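Local coordinates for cellulase (Clostridium cellulovorans, PDB 6UI3), which probably hydrolyses internal beta-1,4 linkages of cellulose and related plant polysaccharides as the broad-specificity family 5 endoglucanase domain of a longer protein, at residues A[20-34]-A[296-308]. Sequence-based numbering, arbitrary orientation.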
loop_
_atom_site.group_PDB
_atom_site.type_symbol
_atom_site.label_atom_id
_atom_site.label_comp_id
_atom_site.label_asym_id
_atom_site.label_seq_id
_atom_site.Cartn_x
_atom_site.Cartn_y
_atom_site.Cartn_z
ATOM N N VAL A 20 -8.450 2.595 -11.080
ATOM C CA VAL A 20 -8.776 2.382 -9.672
ATOM C C VAL A 20 -10.087 1.616 -9.533
ATOM O O VAL A 20 -10.210 0.725 -8.678
ATOM C CB VAL A 20 -8.757 3.706 -8.888
ATOM C CG1 VAL A 20 -9.298 3.518 -7.470
ATOM C CG2 VAL A 20 -7.307 4.247 -8.826
ATOM N N LYS A 21 -11.071 1.925 -10.379
ATOM C CA LYS A 21 -12.343 1.213 -10.339
ATOM C C LYS A 21 -12.156 -0.283 -10.559
ATOM O O LYS A 21 -12.931 -1.086 -10.027
ATOM C CB LYS A 21 -13.276 1.807 -11.396
ATOM C CG LYS A 21 -14.635 1.125 -11.514
ATOM C CD LYS A 21 -15.618 1.956 -12.352
ATOM C CE LYS A 21 -15.181 2.128 -13.816
ATOM N NZ LYS A 21 -15.356 0.901 -14.655
ATOM N N ASP A 22 -11.141 -0.676 -11.336
ATOM C CA ASP A 22 -10.913 -2.079 -11.671
ATOM C C ASP A 22 -10.138 -2.847 -10.598
ATOM O O ASP A 22 -10.025 -4.071 -10.712
ATOM C CB ASP A 22 -10.158 -2.160 -13.007
ATOM C CG ASP A 22 -10.258 -3.519 -13.653
ATOM O OD1 ASP A 22 -11.383 -4.030 -13.783
ATOM O OD2 ASP A 22 -9.202 -4.055 -14.047
ATOM N N MET A 23 -9.629 -2.181 -9.552
ATOM C CA MET A 23 -8.714 -2.836 -8.608
ATOM C C MET A 23 -9.409 -3.792 -7.636
ATOM O O MET A 23 -8.817 -4.807 -7.245
ATOM C CB MET A 23 -7.932 -1.773 -7.839
ATOM C CG MET A 23 -6.874 -1.111 -8.675
ATOM S SD MET A 23 -6.018 0.252 -7.877
ATOM C CE MET A 23 -5.112 -0.582 -6.588
ATOM N N LYS A 24 -10.609 -3.475 -7.194
ATOM C CA LYS A 24 -11.490 -4.386 -6.375
ATOM C C LYS A 24 -10.876 -4.638 -4.990
ATOM O O LYS A 24 -10.425 -3.683 -4.340
ATOM C CB LYS A 24 -11.879 -5.610 -7.156
ATOM C CG LYS A 24 -12.445 -5.262 -8.527
ATOM C CD LYS A 24 -12.930 -6.485 -9.279
ATOM C CE LYS A 24 -13.283 -6.151 -10.722
ATOM N NZ LYS A 24 -12.073 -5.996 -11.577
ATOM N N ILE A 25 -10.889 -5.887 -4.476
ATOM C CA ILE A 25 -10.449 -6.259 -3.126
ATOM C C ILE A 25 -8.959 -6.584 -3.150
ATOM O O ILE A 25 -8.519 -7.343 -4.028
ATOM C CB ILE A 25 -11.260 -7.488 -2.650
ATOM C CG1 ILE A 25 -12.766 -7.213 -2.726
ATOM C CG2 ILE A 25 -10.845 -7.909 -1.238
ATOM C CD1 ILE A 25 -13.630 -8.428 -2.471
ATOM N N GLY A 26 -8.194 -6.098 -2.173
ATOM C CA GLY A 26 -6.759 -6.270 -2.183
ATOM C C GLY A 26 -6.147 -6.711 -0.861
ATOM O O GLY A 26 -6.828 -6.885 0.158
ATOM N N TRP A 27 -4.824 -6.836 -0.904
ATOM C CA TRP A 27 -4.064 -7.561 0.108
ATOM C C TRP A 27 -2.611 -7.128 0.026
ATOM O O TRP A 27 -2.083 -6.918 -1.071
ATOM C CB TRP A 27 -4.206 -9.046 -0.214
ATOM C CG TRP A 27 -3.633 -10.046 0.737
ATOM C CD1 TRP A 27 -4.285 -10.645 1.773
ATOM C CD2 TRP A 27 -2.323 -10.634 0.696
ATOM N NE1 TRP A 27 -3.467 -11.573 2.378
ATOM C CE2 TRP A 27 -2.255 -11.580 1.739
ATOM C CE3 TRP A 27 -1.207 -10.463 -0.126
ATOM C CZ2 TRP A 27 -1.109 -12.344 1.982
ATOM C CZ3 TRP A 27 -0.080 -11.223 0.113
ATOM C CH2 TRP A 27 -0.028 -12.134 1.166
ATOM N N ASN A 28 -1.973 -6.950 1.180
ATOM C CA ASN A 28 -0.553 -6.637 1.262
ATOM C C ASN A 28 0.248 -7.868 1.681
ATOM O O ASN A 28 -0.100 -8.547 2.655
ATOM C CB ASN A 28 -0.235 -5.590 2.346
ATOM C CG ASN A 28 -0.616 -4.190 1.961
ATOM O OD1 ASN A 28 0.219 -3.398 1.516
ATOM N ND2 ASN A 28 -1.877 -3.842 2.189
ATOM N N LEU A 29 1.386 -8.076 1.013
ATOM C CA LEU A 29 2.401 -9.066 1.393
ATOM C C LEU A 29 3.240 -8.502 2.546
ATOM O O LEU A 29 4.373 -8.053 2.387
ATOM C CB LEU A 29 3.250 -9.402 0.167
ATOM C CG LEU A 29 4.283 -10.504 0.321
ATOM C CD1 LEU A 29 3.644 -11.865 0.531
ATOM C CD2 LEU A 29 5.204 -10.535 -0.912
ATOM N N GLY A 30 2.637 -8.515 3.738
ATOM C CA GLY A 30 3.224 -7.811 4.874
ATOM C C GLY A 30 4.356 -8.576 5.537
ATOM O O GLY A 30 4.405 -9.811 5.529
ATOM N N ASN A 31 5.257 -7.812 6.152
ATOM C CA ASN A 31 6.391 -8.362 6.902
ATOM C C ASN A 31 7.191 -9.352 6.055
ATOM O O ASN A 31 7.566 -10.452 6.490
ATOM C CB ASN A 31 5.941 -8.987 8.224
ATOM C CG ASN A 31 5.557 -7.956 9.264
ATOM O OD1 ASN A 31 5.301 -6.798 8.950
ATOM N ND2 ASN A 31 5.498 -8.386 10.521
ATOM N N THR A 32 7.465 -8.946 4.824
ATOM C CA THR A 32 8.127 -9.800 3.838
ATOM C C THR A 32 9.294 -9.014 3.229
ATOM O O THR A 32 10.328 -8.886 3.885
ATOM C CB THR A 32 7.092 -10.356 2.863
ATOM O OG1 THR A 32 6.038 -10.979 3.619
ATOM C CG2 THR A 32 7.678 -11.421 1.963
ATOM N N LEU A 33 9.152 -8.456 2.021
ATOM C CA LEU A 33 10.281 -7.786 1.377
ATOM C C LEU A 33 10.610 -6.418 1.954
ATOM O O LEU A 33 11.617 -5.827 1.543
ATOM C CB LEU A 33 10.101 -7.721 -0.140
ATOM C CG LEU A 33 10.291 -9.073 -0.840
ATOM C CD1 LEU A 33 9.706 -9.025 -2.232
ATOM C CD2 LEU A 33 11.771 -9.454 -0.877
ATOM N N GLU A 34 9.840 -5.929 2.924
ATOM C CA GLU A 34 10.231 -4.746 3.676
ATOM C C GLU A 34 10.943 -5.072 4.984
ATOM O O GLU A 34 11.303 -4.142 5.715
ATOM C CB GLU A 34 9.035 -3.812 3.931
ATOM C CG GLU A 34 8.178 -4.128 5.141
ATOM C CD GLU A 34 7.209 -5.299 5.002
ATOM O OE1 GLU A 34 7.404 -6.219 4.179
ATOM O OE2 GLU A 34 6.233 -5.300 5.799
ATOM N N ALA A 296 -18.387 2.859 -1.465
ATOM C CA ALA A 296 -19.328 3.925 -1.812
ATOM C C ALA A 296 -18.628 5.119 -2.445
ATOM O O ALA A 296 -19.259 5.871 -3.208
ATOM C CB ALA A 296 -20.100 4.352 -0.561
ATOM N N TYR A 297 -17.342 5.324 -2.145
ATOM C CA TYR A 297 -16.543 6.414 -2.702
ATOM C C TYR A 297 -15.458 5.913 -3.653
ATOM O O TYR A 297 -14.505 6.646 -3.949
ATOM C CB TYR A 297 -15.993 7.301 -1.582
ATOM C CG TYR A 297 -17.116 7.770 -0.680
ATOM C CD1 TYR A 297 -18.097 8.637 -1.149
ATOM C CD2 TYR A 297 -17.250 7.290 0.615
ATOM C CE1 TYR A 297 -19.159 9.037 -0.338
ATOM C CE2 TYR A 297 -18.309 7.681 1.426
ATOM C CZ TYR A 297 -19.271 8.551 0.939
ATOM O OH TYR A 297 -20.338 8.965 1.722
ATOM N N GLY A 298 -15.607 4.692 -4.165
ATOM C CA GLY A 298 -14.705 4.175 -5.178
ATOM C C GLY A 298 -13.296 3.894 -4.709
ATOM O O GLY A 298 -12.370 3.902 -5.530
ATOM N N MET A 299 -13.107 3.609 -3.418
ATOM C CA MET A 299 -11.775 3.411 -2.878
ATOM C C MET A 299 -11.496 1.936 -2.645
ATOM O O MET A 299 -12.119 1.330 -1.752
ATOM C CB MET A 299 -11.634 4.191 -1.572
ATOM C CG MET A 299 -11.977 5.653 -1.756
ATOM S SD MET A 299 -11.877 6.615 -0.250
ATOM C CE MET A 299 -12.516 8.190 -0.755
ATOM N N PRO A 300 -10.574 1.323 -3.379
ATOM C CA PRO A 300 -10.210 -0.063 -3.070
ATOM C C PRO A 300 -9.509 -0.142 -1.724
ATOM O O PRO A 300 -8.805 0.786 -1.306
ATOM C CB PRO A 300 -9.265 -0.467 -4.208
ATOM C CG PRO A 300 -9.011 0.718 -4.994
ATOM C CD PRO A 300 -9.839 1.861 -4.535
ATOM N N CYS A 301 -9.726 -1.266 -1.034
ATOM C CA CYS A 301 -9.169 -1.526 0.286
ATOM C C CYS A 301 -8.232 -2.723 0.234
ATOM O O CYS A 301 -8.596 -3.778 -0.289
ATOM C CB CYS A 301 -10.275 -1.818 1.298
ATOM S SG CYS A 301 -11.392 -0.434 1.581
ATOM N N LEU A 302 -7.031 -2.553 0.767
ATOM C CA LEU A 302 -6.015 -3.597 0.776
ATOM C C LEU A 302 -5.692 -3.981 2.215
ATOM O O LEU A 302 -5.105 -3.189 2.954
ATOM C CB LEU A 302 -4.758 -3.103 0.061
ATOM C CG LEU A 302 -4.821 -2.910 -1.450
ATOM C CD1 LEU A 302 -5.786 -1.924 -1.954
ATOM C CD2 LEU A 302 -3.431 -2.516 -1.948
ATOM N N TRP A 303 -6.067 -5.191 2.618
ATOM C CA TRP A 303 -5.808 -5.668 3.973
ATOM C C TRP A 303 -4.311 -5.880 4.190
ATOM O O TRP A 303 -3.618 -6.434 3.337
ATOM C CB TRP A 303 -6.568 -6.983 4.204
ATOM C CG TRP A 303 -6.412 -7.560 5.603
ATOM C CD1 TRP A 303 -5.347 -8.257 6.070
ATOM C CD2 TRP A 303 -7.356 -7.512 6.682
ATOM N NE1 TRP A 303 -5.550 -8.614 7.376
ATOM C CE2 TRP A 303 -6.782 -8.189 7.775
ATOM C CE3 TRP A 303 -8.623 -6.959 6.833
ATOM C CZ2 TRP A 303 -7.433 -8.329 8.990
ATOM C CZ3 TRP A 303 -9.274 -7.116 8.039
ATOM C CH2 TRP A 303 -8.678 -7.806 9.094
ATOM N N TRP A 304 -3.823 -5.452 5.356
ATOM C CA TRP A 304 -2.424 -5.690 5.746
ATOM C C TRP A 304 -2.285 -7.073 6.369
ATOM O O TRP A 304 -2.679 -7.284 7.513
ATOM C CB TRP A 304 -1.935 -4.632 6.737
ATOM C CG TRP A 304 -0.496 -4.859 7.118
ATOM C CD1 TRP A 304 -0.026 -5.493 8.233
ATOM C CD2 TRP A 304 0.650 -4.473 6.363
ATOM N NE1 TRP A 304 1.351 -5.537 8.208
ATOM C CE2 TRP A 304 1.792 -4.905 7.073
ATOM C CE3 TRP A 304 0.829 -3.798 5.153
ATOM C CZ2 TRP A 304 3.075 -4.684 6.606
ATOM C CZ3 TRP A 304 2.100 -3.577 4.702
ATOM C CH2 TRP A 304 3.207 -4.010 5.422
ATOM N N ASP A 305 -1.712 -8.015 5.625
ATOM C CA ASP A 305 -1.581 -9.408 6.057
ATOM C C ASP A 305 -0.123 -9.715 6.378
ATOM O O ASP A 305 0.693 -9.920 5.482
ATOM C CB ASP A 305 -2.135 -10.363 5.012
ATOM C CG ASP A 305 -2.289 -11.769 5.547
ATOM O OD1 ASP A 305 -1.552 -12.122 6.504
ATOM O OD2 ASP A 305 -3.127 -12.506 4.987
ATOM N N ASN A 306 0.202 -9.745 7.673
ATOM C CA ASN A 306 1.562 -10.034 8.108
ATOM C C ASN A 306 1.813 -11.508 8.443
ATOM O O ASN A 306 2.907 -11.844 8.919
ATOM C CB ASN A 306 1.941 -9.157 9.303
ATOM C CG ASN A 306 1.070 -9.384 10.513
ATOM O OD1 ASN A 306 0.226 -10.282 10.551
ATOM N ND2 ASN A 306 1.296 -8.571 11.527
ATOM N N ASN A 307 0.857 -12.394 8.173
ATOM C CA ASN A 307 1.004 -13.828 8.438
ATOM C C ASN A 307 1.200 -14.131 9.920
ATOM O O ASN A 307 1.724 -15.197 10.268
ATOM C CB ASN A 307 2.166 -14.424 7.614
ATOM C CG ASN A 307 2.175 -15.950 7.570
ATOM O OD1 ASN A 307 1.150 -16.618 7.440
ATOM N ND2 ASN A 307 3.374 -16.507 7.665
ATOM N N ASN A 308 0.756 -13.256 10.825
ATOM C CA ASN A 308 0.862 -13.495 12.262
ATOM C C ASN A 308 -0.449 -14.070 12.788
ATOM O O ASN A 308 -1.478 -13.382 12.792
ATOM C CB ASN A 308 1.209 -12.210 13.011
ATOM C CG ASN A 308 1.376 -12.431 14.501
ATOM O OD1 ASN A 308 1.485 -13.561 14.970
ATOM N ND2 ASN A 308 1.381 -11.355 15.250
HETATM O O HOH W 1 -11.869 -2.934 -2.022
#
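Strands 25-29 and 301-305 run parallel, 31° apart, with Gly26 facing Leu302 and Asn28 facing Trp304. Gly26 N donates to Cys301 O, Trp303 N to Gly26 O, and Asn28 N to Trp303 O (2.8 Å); Gly30 N to Asp305 O continues the ladder, while Asp305 N to Asn28 O is weak. At the start of the ladder the strands part slightly, and a water bridges Lys24 O and Cys301 N. The backbones come closest at Gly26, whose CA lies 4.1 Å from Leu302 CA. On the outward side, Trp27 has CG anti to the backbone N (chi1 -174°), which turns the indole across toward strand 301-305. There Trp27 NE1 donates to Asp305 OD2 at 2.8 Å through a bent bond (139°), on the anti side but tilted from the carboxylate plane. Leu319 N gives OD2 a second bond, and OD1 accepts from Asn307 N in an Asx turn, so both carboxylate oxygens are engaged. On the other side, the Asn28 side chain crosses that of Trp304 at about a right angle, Asn28 CB 3.5 Å from Trp304 CE3; its amide is gripped mainly by Arg64 at OD1 and Gly270 O at ND2. Gly30 CA sits over one face of the six-membered ring of Trp304, 3.9 Å from its centroid, in a CH-pi contact. Glu34 OE2 meets the edge of the same ring, 3.3 Å from CH2, and also accepts from Asn31 N, while OE1 takes Thr32 N; the carboxylate thus ties down the turn beyond the strand. Toward the strand starts, Pro300 CD packs tightly on Val20 CG1 (3.4 Å), and Met23 CB rests against Pro300 CG. Pairing of the first and last strands closes the eight-stranded (beta/alpha)8 TIM barrel of family 5 glycoside hydrolases.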